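Long-range contacts in Eps1p (Saccharomyces cerevisiae, PDB 4TW5), which is a thioredoxin-fold protein with a thioredoxin domain followed by a second, probably thioredoxin-like one, each with disulfide-bonded cysteine pairs: residues D31-Y36 and F65-C70; E8-P13 and V46-W51; V157-T162 and V204-N209. One frame throughout, in Å; residues are numbered along the deposited sequence.

Contact 1: residues D31-Y36 and F65-C70; sequences DFYSPY and FSQVNC
D31-Y33 and F65-N69 run as neighbouring parallel strands, their axes 4.7 Å apart at closest approach and at 22°, and four backbone hydrogen bonds join the segments: D31 N to S66 O, V68 N to D31 O, Y33 N to V68 O and C70 N to Y33 O. The face with F32 and V68 is apolar. The F32 ring lies alongside the valine and places CD2 3.5 Å from V68 CB, while C70 SG sits at the edge of the F32 ring, 5.2 Å from its centroid. That sulfur is disulfide-bonded to C77 of helix 74-79, which lies against this face. The strands are an edge strand and its inner neighbour in the thioredoxin-fold sheet, and Y33 leads into the loop that carries the C37-C40 disulfide. D31, Y33, Q67 and N69 make the other face polar. Q67 NE2 gives a weak, straight bond to D31 OD2 (3.4 Å, 167°) and stands over one face of the Y33 ring near its rim. With chi1 at 76°, Y33 leans over the neighbouring strand. Y33 OH takes a weak, bent bond from N69 ND2 (3.1 Å) and shares a water with Q67 OE1. N69 OD1 accepts from I71 N and touches P35 CD at 3.3 Å.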
ATOM      1  N   ASP A  31      31.958  21.144 -37.681  1.00 46.73           N
ATOM      2  CA  ASP A  31      31.623  20.278 -38.798  1.00 45.95           C
ATOM      3  C   ASP A  31      32.886  19.856 -39.553  1.00 45.32           C
ATOM      4  O   ASP A  31      33.419  20.616 -40.362  1.00 49.86           O
ATOM      5  CB  ASP A  31      30.641  20.966 -39.755  1.00 42.20           C
ATOM      6  CG  ASP A  31      30.465  20.197 -41.060  1.00 47.65           C
ATOM      7  OD1 ASP A  31      30.670  18.964 -41.063  1.00 51.26           O
ATOM      8  OD2 ASP A  31      30.129  20.819 -42.088  1.00 48.26           O
ATOM      9  N   PHE A  32      33.374  18.656 -39.268  1.00 48.87           N
ATOM     10  CA  PHE A  32      34.451  18.074 -40.057  1.00 48.71           C
ATOM     11  C   PHE A  32      33.836  17.543 -41.341  1.00 54.66           C
ATOM     12  O   PHE A  32      33.181  16.501 -41.349  1.00 53.25           O
ATOM     13  CB  PHE A  32      35.185  16.980 -39.271  1.00 45.78           C
ATOM     14  CG  PHE A  32      35.933  17.513 -38.084  1.00 42.77           C
ATOM     15  CD1 PHE A  32      35.294  17.720 -36.875  1.00 36.83           C
ATOM     16  CD2 PHE A  32      37.268  17.862 -38.198  1.00 42.98           C
ATOM     17  CE1 PHE A  32      35.986  18.245 -35.800  1.00 43.66           C
ATOM     18  CE2 PHE A  32      37.963  18.383 -37.127  1.00 37.42           C
ATOM     19  CZ  PHE A  32      37.325  18.572 -35.927  1.00 40.75           C
ATOM     20  N   TYR A  33      34.053  18.275 -42.429  1.00 57.43           N
ATOM     21  CA  TYR A  33      33.365  17.995 -43.678  1.00 57.14           C
ATOM     22  C   TYR A  33      34.371  17.786 -44.784  1.00 66.07           C
ATOM     23  O   TYR A  33      35.562  18.066 -44.621  1.00 68.91           O
ATOM     24  CB  TYR A  33      32.436  19.140 -44.059  1.00 56.59           C
ATOM     25  CG  TYR A  33      33.178  20.334 -44.623  1.00 62.28           C
ATOM     26  CD1 TYR A  33      33.197  20.577 -45.996  1.00 66.61           C
ATOM     27  CD2 TYR A  33      33.873  21.203 -43.797  1.00 56.53           C
ATOM     28  CE1 TYR A  33      33.877  21.650 -46.521  1.00 60.59           C
ATOM     29  CE2 TYR A  33      34.553  22.284 -44.315  1.00 59.81           C
ATOM     30  CZ  TYR A  33      34.552  22.498 -45.681  1.00 55.13           C
ATOM     31  OH  TYR A  33      35.223  23.569 -46.204  1.00 54.61           O
ATOM     32  N   SER A  34      33.879  17.306 -45.917  1.00 69.92           N
ATOM     33  CA  SER A  34      34.700  17.151 -47.105  1.00 69.24           C
ATOM     34  C   SER A  34      34.073  17.747 -48.352  1.00 73.53           C
ATOM     35  O   SER A  34      32.868  17.619 -48.576  1.00 75.90           O
ATOM     36  CB  SER A  34      34.995  15.676 -47.350  1.00 71.57           C
ATOM     37  OG  SER A  34      35.482  15.487 -48.661  1.00 76.71           O
ATOM     38  N   PRO A  35      34.888  18.430 -49.162  1.00 75.46           N
ATOM     39  CA  PRO A  35      34.430  18.957 -50.446  1.00 79.96           C
ATOM     40  C   PRO A  35      34.170  17.793 -51.397  1.00 83.47           C
ATOM     41  O   PRO A  35      33.553  17.954 -52.443  1.00 79.90           O
ATOM     42  CB  PRO A  35      35.605  19.814 -50.920  1.00 79.12           C
ATOM     43  CG  PRO A  35      36.786  19.255 -50.210  1.00 74.69           C
ATOM     44  CD  PRO A  35      36.276  18.820 -48.872  1.00 75.08           C
ATOM     45  N   TYR A  36      34.630  16.610 -51.000  1.00 88.68           N
ATOM     46  CA  TYR A  36      34.416  15.396 -51.773  1.00 85.36           C
ATOM     47  C   TYR A  36      33.350  14.584 -51.050  1.00 86.41           C
ATOM     48  O   TYR A  36      33.633  13.469 -50.611  1.00 86.21           O
ATOM     49  CB  TYR A  36      35.672  14.513 -51.881  1.00 84.48           C
ATOM     50  CG  TYR A  36      37.015  15.154 -52.181  1.00 83.23           C
ATOM     51  CD1 TYR A  36      37.124  16.411 -52.768  1.00 85.62           C
ATOM     52  CD2 TYR A  36      38.189  14.448 -51.921  1.00 87.39           C
ATOM     53  CE1 TYR A  36      38.374  16.967 -53.044  1.00 83.69           C
ATOM     54  CE2 TYR A  36      39.432  14.986 -52.197  1.00 92.22           C
ATOM     55  CZ  TYR A  36      39.522  16.244 -52.758  1.00 89.25           C
ATOM     56  OH  TYR A  36      40.764  16.774 -53.030  1.00 88.40           O
ATOM     57  N   PHE A  65      29.779  27.957 -33.699  1.00 31.50           N
ATOM     58  CA  PHE A  65      29.790  26.957 -34.755  1.00 26.37           C
ATOM     59  C   PHE A  65      30.980  27.173 -35.672  1.00 31.20           C
ATOM     60  O   PHE A  65      31.182  28.273 -36.204  1.00 36.21           O
ATOM     61  CB  PHE A  65      28.505  27.002 -35.554  1.00 32.14           C
ATOM     62  CG  PHE A  65      27.302  26.479 -34.819  1.00 29.93           C
ATOM     63  CD1 PHE A  65      26.885  25.168 -34.992  1.00 26.42           C
ATOM     64  CD2 PHE A  65      26.566  27.311 -33.987  1.00 24.62           C
ATOM     65  CE1 PHE A  65      25.760  24.691 -34.337  1.00 30.25           C
ATOM     66  CE2 PHE A  65      25.441  26.847 -33.335  1.00 29.67           C
ATOM     67  CZ  PHE A  65      25.035  25.529 -33.506  1.00 30.41           C
ATOM     68  N   SER A  66      31.747  26.106 -35.875  1.00 34.98           N
ATOM     69  CA  SER A  66      32.952  26.139 -36.696  1.00 32.40           C
ATOM     70  C   SER A  66      32.982  24.962 -37.675  1.00 39.80           C
ATOM     71  O   SER A  66      32.112  24.095 -37.648  1.00 40.59           O
ATOM     72  CB  SER A  66      34.207  26.092 -35.835  1.00 28.63           C
ATOM     73  OG  SER A  66      34.161  27.059 -34.811  1.00 41.00           O
ATOM     74  N   GLN A  67      33.997  24.952 -38.535  1.00 35.96           N
ATOM     75  CA  GLN A  67      34.182  23.929 -39.547  1.00 38.76           C
ATOM     76  C   GLN A  67      35.631  23.609 -39.723  1.00 39.68           C
ATOM     77  O   GLN A  67      36.493  24.400 -39.375  1.00 47.98           O
ATOM     78  CB  GLN A  67      33.622  24.352 -40.903  1.00 42.28           C
ATOM     79  CG  GLN A  67      32.156  24.133 -41.086  1.00 37.60           C
ATOM     80  CD  GLN A  67      31.677  24.706 -42.388  1.00 44.43           C
ATOM     81  OE1 GLN A  67      32.101  25.785 -42.801  1.00 44.84           O
ATOM     82  NE2 GLN A  67      30.807  23.973 -43.067  1.00 50.86           N
ATOM     83  N   VAL A  68      35.885  22.418 -40.237  1.00 37.73           N
ATOM     84  CA  VAL A  68      37.213  22.011 -40.648  1.00 45.76           C
ATOM     85  C   VAL A  68      37.121  21.303 -42.007  1.00 55.40           C
ATOM     86  O   VAL A  68      36.469  20.260 -42.116  1.00 50.69           O
ATOM     87  CB  VAL A  68      37.862  21.047 -39.637  1.00 42.11           C
ATOM     88  CG1 VAL A  68      39.155  20.508 -40.210  1.00 47.95           C
ATOM     89  CG2 VAL A  68      38.130  21.742 -38.329  1.00 41.45           C
ATOM     90  N   ASN A  69      37.738  21.873 -43.042  1.00 59.29           N
ATOM     91  CA  ASN A  69      37.860  21.171 -44.322  1.00 57.35           C
ATOM     92  C   ASN A  69      38.937  20.101 -44.182  1.00 58.00           C
ATOM     93  O   ASN A  69      40.116  20.420 -44.030  1.00 59.42           O
ATOM     94  CB  ASN A  69      38.181  22.149 -45.462  1.00 60.70           C
ATOM     95  CG  ASN A  69      38.101  21.499 -46.844  1.00 64.18           C
ATOM     96  OD1 ASN A  69      38.514  20.354 -47.032  1.00 60.54           O
ATOM     97  ND2 ASN A  69      37.555  22.230 -47.813  1.00 59.76           N
ATOM     98  N   CYS A  70      38.538  18.833 -44.231  1.00 62.26           N
ATOM     99  CA  CYS A  70      39.471  17.741 -43.946  1.00 61.46           C
ATOM    100  C   CYS A  70      40.313  17.369 -45.157  1.00 63.15           C
ATOM    101  O   CYS A  70      41.156  16.477 -45.089  1.00 61.29           O
ATOM    102  CB  CYS A  70      38.722  16.505 -43.451  1.00 56.65           C
ATOM    103  SG  CYS A  70      37.972  16.713 -41.842  1.00 54.86           S
TER
HETATM  104  O   HOH W   1      34.011  25.482 -45.092  1.00 59.00           O

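Contact 2: residues E8-P13 and V46-W51; sequences EGFPEP and VWMETW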
ATOM      1  N   GLU A   8      27.243  37.016 -44.093  1.00 56.40           N
ATOM      2  CA  GLU A   8      28.294  38.032 -44.175  1.00 59.17           C
ATOM      3  C   GLU A   8      29.574  37.659 -43.439  1.00 61.86           C
ATOM      4  O   GLU A   8      30.624  37.539 -44.063  1.00 71.02           O
ATOM      5  CB  GLU A   8      27.788  39.393 -43.668  1.00 60.32           C
ATOM      6  CG  GLU A   8      28.932  40.339 -43.261  1.00 70.51           C
ATOM      7  CD  GLU A   8      28.586  41.823 -43.380  1.00 82.08           C
ATOM      8  OE1 GLU A   8      27.385  42.166 -43.469  1.00 81.97           O
ATOM      9  OE2 GLU A   8      29.532  42.647 -43.366  1.00 83.29           O
ATOM     10  N   GLY A   9      29.507  37.460 -42.132  1.00 58.23           N
ATOM     11  CA  GLY A   9      30.729  37.205 -41.398  1.00 57.56           C
ATOM     12  C   GLY A   9      31.190  35.758 -41.380  1.00 57.38           C
ATOM     13  O   GLY A   9      32.146  35.442 -40.662  1.00 53.65           O
ATOM     14  N   PHE A  10      30.543  34.899 -42.175  1.00 44.02           N
ATOM     15  CA  PHE A  10      30.758  33.458 -42.086  1.00 46.28           C
ATOM     16  C   PHE A  10      32.233  33.125 -42.210  1.00 52.70           C
ATOM     17  O   PHE A  10      32.840  33.364 -43.252  1.00 51.47           O
ATOM     18  CB  PHE A  10      29.953  32.714 -43.150  1.00 49.60           C
ATOM     19  CG  PHE A  10      29.958  31.224 -42.985  1.00 47.22           C
ATOM     20  CD1 PHE A  10      29.115  30.607 -42.073  1.00 45.62           C
ATOM     21  CD2 PHE A  10      30.800  30.432 -43.755  1.00 45.24           C
ATOM     22  CE1 PHE A  10      29.115  29.221 -41.929  1.00 41.81           C
ATOM     23  CE2 PHE A  10      30.806  29.048 -43.616  1.00 48.08           C
ATOM     24  CZ  PHE A  10      29.963  28.442 -42.693  1.00 41.27           C
ATOM     25  N   PRO A  11      32.802  32.553 -41.130  1.00 53.56           N
ATOM     26  CA  PRO A  11      34.212  32.212 -40.909  1.00 46.46           C
ATOM     27  C   PRO A  11      34.758  31.117 -41.791  1.00 48.47           C
ATOM     28  O   PRO A  11      34.025  30.247 -42.250  1.00 55.38           O
ATOM     29  CB  PRO A  11      34.227  31.738 -39.462  1.00 50.71           C
ATOM     30  CG  PRO A  11      32.870  31.198 -39.242  1.00 48.87           C
ATOM     31  CD  PRO A  11      31.961  32.108 -40.006  1.00 49.12           C
ATOM     32  N   GLU A  12      36.060  31.152 -42.016  1.00 48.98           N
ATOM     33  CA  GLU A  12      36.687  30.085 -42.766  1.00 52.60           C
ATOM     34  C   GLU A  12      36.839  28.868 -41.883  1.00 47.18           C
ATOM     35  O   GLU A  12      36.768  28.977 -40.665  1.00 46.90           O
ATOM     36  CB  GLU A  12      38.057  30.508 -43.297  1.00 49.67           C
ATOM     37  CG  GLU A  12      38.027  31.079 -44.684  1.00 61.34           C
ATOM     38  CD  GLU A  12      39.123  30.474 -45.543  1.00 70.22           C
ATOM     39  OE1 GLU A  12      40.296  30.457 -45.095  1.00 72.45           O
ATOM     40  OE2 GLU A  12      38.799  29.974 -46.643  1.00 70.77           O
ATOM     41  N   PRO A  13      37.040  27.696 -42.499  1.00 47.07           N
ATOM     42  CA  PRO A  13      37.261  26.494 -41.699  1.00 49.15           C
ATOM     43  C   PRO A  13      38.442  26.680 -40.757  1.00 49.85           C
ATOM     44  O   PRO A  13      39.356  27.440 -41.070  1.00 53.45           O
ATOM     45  CB  PRO A  13      37.566  25.425 -42.751  1.00 50.30           C
ATOM     46  CG  PRO A  13      36.846  25.885 -43.958  1.00 55.14           C
ATOM     47  CD  PRO A  13      36.895  27.384 -43.932  1.00 49.16           C
ATOM     48  N   VAL A  46      22.761  24.521 -44.918  1.00 50.03           N
ATOM     49  CA  VAL A  46      22.077  24.458 -43.635  1.00 48.76           C
ATOM     50  C   VAL A  46      22.966  25.011 -42.530  1.00 47.25           C
ATOM     51  O   VAL A  46      22.514  25.745 -41.655  1.00 45.04           O
ATOM     52  CB  VAL A  46      21.659  23.012 -43.298  1.00 52.99           C
ATOM     53  CG1 VAL A  46      21.510  22.811 -41.785  1.00 51.89           C
ATOM     54  CG2 VAL A  46      20.392  22.648 -44.044  1.00 45.75           C
ATOM     55  N   TRP A  47      24.251  24.697 -42.616  1.00 49.26           N
ATOM     56  CA  TRP A  47      25.214  25.160 -41.635  1.00 44.36           C
ATOM     57  C   TRP A  47      25.320  26.666 -41.574  1.00 49.20           C
ATOM     58  O   TRP A  47      25.349  27.247 -40.487  1.00 48.77           O
ATOM     59  CB  TRP A  47      26.589  24.590 -41.942  1.00 44.89           C
ATOM     60  CG  TRP A  47      27.515  24.688 -40.793  1.00 48.58           C
ATOM     61  CD1 TRP A  47      28.407  25.688 -40.546  1.00 44.01           C
ATOM     62  CD2 TRP A  47      27.665  23.742 -39.729  1.00 40.70           C
ATOM     63  NE1 TRP A  47      29.100  25.421 -39.395  1.00 37.86           N
ATOM     64  CE2 TRP A  47      28.663  24.230 -38.876  1.00 36.26           C
ATOM     65  CE3 TRP A  47      27.045  22.525 -39.420  1.00 40.02           C
ATOM     66  CZ2 TRP A  47      29.054  23.557 -37.712  1.00 42.24           C
ATOM     67  CZ3 TRP A  47      27.437  21.850 -38.275  1.00 41.96           C
ATOM     68  CH2 TRP A  47      28.432  22.369 -37.430  1.00 37.76           C
ATOM     69  N   MET A  48      25.369  27.298 -42.740  1.00 45.33           N
ATOM     70  CA  MET A  48      25.547  28.737 -42.792  1.00 43.80           C
ATOM     71  C   MET A  48      24.323  29.489 -42.314  1.00 43.94           C
ATOM     72  O   MET A  48      24.434  30.560 -41.728  1.00 44.04           O
ATOM     73  CB  MET A  48      25.896  29.173 -44.210  1.00 49.79           C
ATOM     74  CG  MET A  48      27.137  28.508 -44.756  1.00 51.42           C
ATOM     75  SD  MET A  48      27.525  29.038 -46.427  1.00 61.35           S
ATOM     76  CE  MET A  48      28.779  27.829 -46.860  1.00 61.29           C
ATOM     77  N   GLU A  49      23.146  28.958 -42.594  1.00 42.59           N
ATOM     78  CA  GLU A  49      21.950  29.554 -42.024  1.00 45.19           C
ATOM     79  C   GLU A  49      21.912  29.314 -40.518  1.00 39.90           C
ATOM     80  O   GLU A  49      21.392  30.150 -39.802  1.00 39.80           O
ATOM     81  CB  GLU A  49      20.685  29.069 -42.711  1.00 46.68           C
ATOM     82  CG  GLU A  49      20.339  27.642 -42.514  1.00 51.37           C
ATOM     83  CD  GLU A  49      19.323  27.203 -43.531  1.00 60.86           C
ATOM     84  OE1 GLU A  49      18.684  28.095 -44.150  1.00 54.86           O
ATOM     85  OE2 GLU A  49      19.174  25.978 -43.713  1.00 62.47           O
ATOM     86  N   THR A  50      22.388  28.143 -40.065  1.00 35.34           N
ATOM     87  CA  THR A  50      22.469  27.827 -38.638  1.00 36.99           C
ATOM     88  C   THR A  50      23.314  28.895 -37.963  1.00 38.76           C
ATOM     89  O   THR A  50      22.871  29.598 -37.038  1.00 35.34           O
ATOM     90  CB  THR A  50      23.113  26.450 -38.380  1.00 42.31           C
ATOM     91  OG1 THR A  50      22.262  25.408 -38.866  1.00 40.29           O
ATOM     92  CG2 THR A  50      23.383  26.233 -36.873  1.00 39.07           C
ATOM     93  N   TRP A  51      24.524  29.032 -38.489  1.00 36.01           N
ATOM     94  CA  TRP A  51      25.466  30.029 -38.041  1.00 36.50           C
ATOM     95  C   TRP A  51      24.875  31.411 -38.000  1.00 41.48           C
ATOM     96  O   TRP A  51      25.097  32.153 -37.045  1.00 38.60           O
ATOM     97  CB  TRP A  51      26.679  30.039 -38.941  1.00 40.97           C
ATOM     98  CG  TRP A  51      27.696  31.042 -38.529  1.00 40.55           C
ATOM     99  CD1 TRP A  51      28.738  30.851 -37.675  1.00 41.07           C
ATOM    100  CD2 TRP A  51      27.795  32.393 -38.989  1.00 42.64           C
ATOM    101  NE1 TRP A  51      29.478  32.005 -37.562  1.00 37.44           N
ATOM    102  CE2 TRP A  51      28.921  32.964 -38.366  1.00 43.64           C
ATOM    103  CE3 TRP A  51      27.040  33.174 -39.866  1.00 41.30           C
ATOM    104  CZ2 TRP A  51      29.307  34.280 -38.592  1.00 45.53           C
ATOM    105  CZ3 TRP A  51      27.419  34.475 -40.085  1.00 46.30           C
ATOM    106  CH2 TRP A  51      28.543  35.019 -39.452  1.00 50.63           C
TER
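F10 reaches from the N-terminal loop to helix 44-53 and meets three of its side chains, W47, M48 and W51. Its backbone already lies on W51, with F10 CA over the six-membered ring of W51, 3.9 Å from the centroid. From CB the side chain sets out with CG anti to the backbone N (chi1 -171°), which carries the phenyl ring across to the helix. F10 CD1 follows first, 3.8 Å from W51 CD2, and presents the ring edge to the indole face in a T-shaped pair with planes at 81°. F10 CE1 comes next, 3.5 Å from M48 CG, and CE2 approaches the methyl M48 CE. The tip, F10 CZ, touches W47 CD1 at 3.8 Å, where the two rings meet edge to edge. Over one face of the F10 ring lies the M48 chain, with CG in a CH-pi contact and SD in a Met-aromatic one. P11 CD lies 3.5 Å from W51 NE1. Helix 44-53 is the one that follows the C37-C40 disulfide of this thioredoxin domain. Between these two segments the contact is apolar and aromatic, so it probably rests on close fit, dispersion and weak ring electrostatics.

Contact 3: residues V157-T162 and V204-N209; sequences VSFWPT and VNCESN
V204 beds against F159 on one side of the sheet while the backbones of strands 155-160 and 200-205 pair in parallel. The hydrogen bonds come first: V204 N to S158 O at 2.8 Å, W160 N to V204 O, and C206 N to W160 O. Past the strand ends a separate backbone bond runs from E207 N to T162 O at 3.2 Å, the donor standing above the carbonyl plane. P161 centres an inverse gamma turn, where the chain leaves the sheet.

The apolar contacts lie on the side of F159 and V204. The F159 ring runs beside the valine, CD2 3.6 Å from V204 CB and CE2 near CG2. V157 CG1 reaches V204 CG2 at 3.8 Å. C206 SG stands at the edge of the F159 ring, 5.4 Å from its centroid, and forms a disulfide with C213 of helix 210-215, which also touches F159 and V204.

On the W160 and N205 side, polar groups take part. W160 NE1 donates to S158 OG at 2.9 Å, and S158 OG is also hydrogen-bonded to G202 O, so the tryptophan is tied to the paired strand through the serine. N205, with CG beside its backbone N (chi1 -67°), brings OD1 to 3.2 Å from T162 CG2; that oxygen accepts from M165 N.

These are the paired strands of a beta-alpha-beta unit completed by helix 180-196, an arrangement consistent with a second thioredoxin-like domain. Backbone bonds fix the register, the disulfide fastens the strand end to helix 210-215, and the N205 OD1 to M165 N bond ties the end of strand 200-205 to the loop after T162.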
ATOM      1  N   VAL A 157       9.227  11.886 -16.306  1.00 15.41           N
ATOM      2  CA  VAL A 157       8.949  11.861 -14.877  1.00 19.99           C
ATOM      3  C   VAL A 157       9.867  10.903 -14.133  1.00 20.83           C
ATOM      4  O   VAL A 157      10.116   9.764 -14.570  1.00 22.94           O
ATOM      5  CB  VAL A 157       7.494  11.490 -14.573  1.00 22.93           C
ATOM      6  CG1 VAL A 157       7.221  11.552 -13.055  1.00 17.12           C
ATOM      7  CG2 VAL A 157       6.562  12.401 -15.342  1.00 22.08           C
ATOM      8  N   SER A 158      10.380  11.408 -13.018  1.00 22.73           N
ATOM      9  CA  SER A 158      11.263  10.670 -12.130  1.00 20.25           C
ATOM     10  C   SER A 158      10.526  10.328 -10.839  1.00 18.90           C
ATOM     11  O   SER A 158       9.734  11.129 -10.329  1.00 17.53           O
ATOM     12  CB  SER A 158      12.536  11.476 -11.839  1.00 18.06           C
ATOM     13  OG  SER A 158      12.213  12.681 -11.194  1.00 19.41           O
ATOM     14  N   PHE A 159      10.828   9.148 -10.306  1.00 20.35           N
ATOM     15  CA  PHE A 159      10.184   8.590  -9.116  1.00 20.55           C
ATOM     16  C   PHE A 159      11.226   8.313  -8.029  1.00 22.41           C
ATOM     17  O   PHE A 159      12.271   7.724  -8.304  1.00 18.80           O
ATOM     18  CB  PHE A 159       9.428   7.297  -9.465  1.00 22.22           C
ATOM     19  CG  PHE A 159       8.341   7.496 -10.480  1.00 26.20           C
ATOM     20  CD1 PHE A 159       8.647   7.580 -11.834  1.00 19.88           C
ATOM     21  CD2 PHE A 159       7.021   7.632 -10.079  1.00 23.35           C
ATOM     22  CE1 PHE A 159       7.650   7.782 -12.760  1.00 23.69           C
ATOM     23  CE2 PHE A 159       6.028   7.852 -10.994  1.00 23.22           C
ATOM     24  CZ  PHE A 159       6.337   7.921 -12.337  1.00 27.11           C
ATOM     25  N   TRP A 160      10.944   8.745  -6.801  1.00 25.45           N
ATOM     26  CA  TRP A 160      11.964   8.750  -5.729  1.00 22.40           C
ATOM     27  C   TRP A 160      11.530   8.046  -4.451  1.00 22.03           C
ATOM     28  O   TRP A 160      10.379   8.180  -4.038  1.00 23.33           O
ATOM     29  CB  TRP A 160      12.349  10.185  -5.380  1.00 17.63           C
ATOM     30  CG  TRP A 160      12.875  10.954  -6.533  1.00 22.11           C
ATOM     31  CD1 TRP A 160      12.149  11.524  -7.546  1.00 21.00           C
ATOM     32  CD2 TRP A 160      14.248  11.262  -6.797  1.00 20.50           C
ATOM     33  NE1 TRP A 160      12.994  12.151  -8.428  1.00 23.12           N
ATOM     34  CE2 TRP A 160      14.285  12.015  -7.986  1.00 21.95           C
ATOM     35  CE3 TRP A 160      15.452  10.965  -6.145  1.00 22.04           C
ATOM     36  CZ2 TRP A 160      15.479  12.476  -8.541  1.00 24.33           C
ATOM     37  CZ3 TRP A 160      16.637  11.427  -6.691  1.00 24.79           C
ATOM     38  CH2 TRP A 160      16.644  12.173  -7.886  1.00 23.05           C
ATOM     39  N   PRO A 161      12.471   7.355  -3.781  1.00 27.23           N
ATOM     40  CA  PRO A 161      12.156   6.749  -2.487  1.00 23.48           C
ATOM     41  C   PRO A 161      12.209   7.785  -1.375  1.00 26.34           C
ATOM     42  O   PRO A 161      13.130   7.783  -0.552  1.00 28.78           O
ATOM     43  CB  PRO A 161      13.257   5.699  -2.317  1.00 23.31           C
ATOM     44  CG  PRO A 161      14.413   6.267  -3.033  1.00 25.11           C
ATOM     45  CD  PRO A 161      13.899   7.191  -4.119  1.00 21.42           C
ATOM     46  N   THR A 162      11.210   8.658  -1.342  1.00 25.47           N
ATOM     47  CA  THR A 162      11.157   9.731  -0.356  1.00 30.80           C
ATOM     48  C   THR A 162       9.753  10.282  -0.309  1.00 27.22           C
ATOM     49  O   THR A 162       8.936   9.936  -1.155  1.00 26.95           O
ATOM     50  CB  THR A 162      12.124  10.871  -0.716  1.00 32.69           C
ATOM     51  OG1 THR A 162      12.098  11.876   0.302  1.00 29.37           O
ATOM     52  CG2 THR A 162      11.693  11.492  -2.037  1.00 26.70           C
ATOM     53  N   VAL A 204       8.129  12.498  -8.482  1.00 23.14           N
ATOM     54  CA  VAL A 204       7.114  11.874  -7.641  1.00 20.58           C
ATOM     55  C   VAL A 204       7.750  11.302  -6.374  1.00 23.02           C
ATOM     56  O   VAL A 204       8.767  10.608  -6.435  1.00 20.11           O
ATOM     57  CB  VAL A 204       6.394  10.741  -8.404  1.00 23.23           C
ATOM     58  CG1 VAL A 204       5.502   9.860  -7.451  1.00 16.04           C
ATOM     59  CG2 VAL A 204       5.639  11.300  -9.601  1.00 21.40           C
ATOM     60  N   ASN A 205       7.149  11.626  -5.235  1.00 27.29           N
ATOM     61  CA  ASN A 205       7.509  11.043  -3.952  1.00 23.69           C
ATOM     62  C   ASN A 205       6.768   9.730  -3.775  1.00 21.68           C
ATOM     63  O   ASN A 205       5.589   9.719  -3.429  1.00 23.43           O
ATOM     64  CB  ASN A 205       7.154  11.996  -2.813  1.00 26.77           C
ATOM     65  CG  ASN A 205       7.985  13.247  -2.828  1.00 30.80           C
ATOM     66  OD1 ASN A 205       9.022  13.315  -2.173  1.00 32.46           O
ATOM     67  ND2 ASN A 205       7.556  14.239  -3.611  1.00 25.27           N
ATOM     68  N   CYS A 206       7.445   8.621  -4.021  1.00 23.78           N
ATOM     69  CA  CYS A 206       6.786   7.324  -3.921  1.00 23.31           C
ATOM     70  C   CYS A 206       6.320   6.938  -2.518  1.00 26.64           C
ATOM     71  O   CYS A 206       5.377   6.167  -2.381  1.00 25.01           O
ATOM     72  CB  CYS A 206       7.699   6.248  -4.478  1.00 23.16           C
ATOM     73  SG  CYS A 206       7.535   6.220  -6.264  1.00 27.99           S
ATOM     74  N   GLU A 207       6.957   7.472  -1.475  1.00 27.79           N
ATOM     75  CA  GLU A 207       6.490   7.182  -0.118  1.00 31.21           C
ATOM     76  C   GLU A 207       5.106   7.780   0.139  1.00 28.66           C
ATOM     77  O   GLU A 207       4.324   7.211   0.892  1.00 30.73           O
ATOM     78  CB  GLU A 207       7.487   7.699   0.929  1.00 24.78           C
ATOM     79  CG  GLU A 207       8.796   6.952   0.907  1.00 26.24           C
ATOM     80  CD  GLU A 207       9.685   7.261   2.095  1.00 33.99           C
ATOM     81  OE1 GLU A 207       9.170   7.665   3.167  1.00 32.43           O
ATOM     82  OE2 GLU A 207      10.912   7.140   1.936  1.00 36.07           O
ATOM     83  N   SER A 208       4.814   8.908  -0.513  1.00 29.94           N
ATOM     84  CA  SER A 208       3.521   9.601  -0.406  1.00 30.55           C
ATOM     85  C   SER A 208       2.510   9.120  -1.420  1.00 29.29           C
ATOM     86  O   SER A 208       1.363   9.548  -1.381  1.00 37.14           O
ATOM     87  CB  SER A 208       3.687  11.107  -0.610  1.00 24.98           C
ATOM     88  OG  SER A 208       4.819  11.552   0.072  1.00 34.51           O
ATOM     89  N   ASN A 209       2.948   8.301  -2.369  1.00 27.50           N
ATOM     90  CA  ASN A 209       2.060   7.798  -3.431  1.00 26.04           C
ATOM     91  C   ASN A 209       2.195   6.290  -3.619  1.00 28.58           C
ATOM     92  O   ASN A 209       2.533   5.819  -4.708  1.00 28.15           O
ATOM     93  CB  ASN A 209       2.358   8.507  -4.759  1.00 22.32           C
ATOM     94  CG  ASN A 209       1.940   9.953  -4.738  1.00 27.51           C
ATOM     95  OD1 ASN A 209       0.752  10.242  -4.814  1.00 23.20           O
ATOM     96  ND2 ASN A 209       2.910  10.872  -4.629  1.00 23.98           N
TER

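In the fold
From the N terminus, the loop at 8-13 opens contact 2, which closes at helix 44-53. Strand 27-33 has meanwhile opened contact 1, which closes only at 65-70, so the two contacts cross along the chain instead of nesting. They also touch in space: W47 packs on D31 and S66, F10 on Q67, and P13 on N69. Together they tie the N-terminal loop, helix 44-53 and the edge of the four-stranded sheet to one another. Contact 3 follows in series, closing the loop from 157-162 to 204-209 in the second sheet. Its centre lies about 47 Å from those of contacts 1 and 2, on the opposite side of the chain's centre.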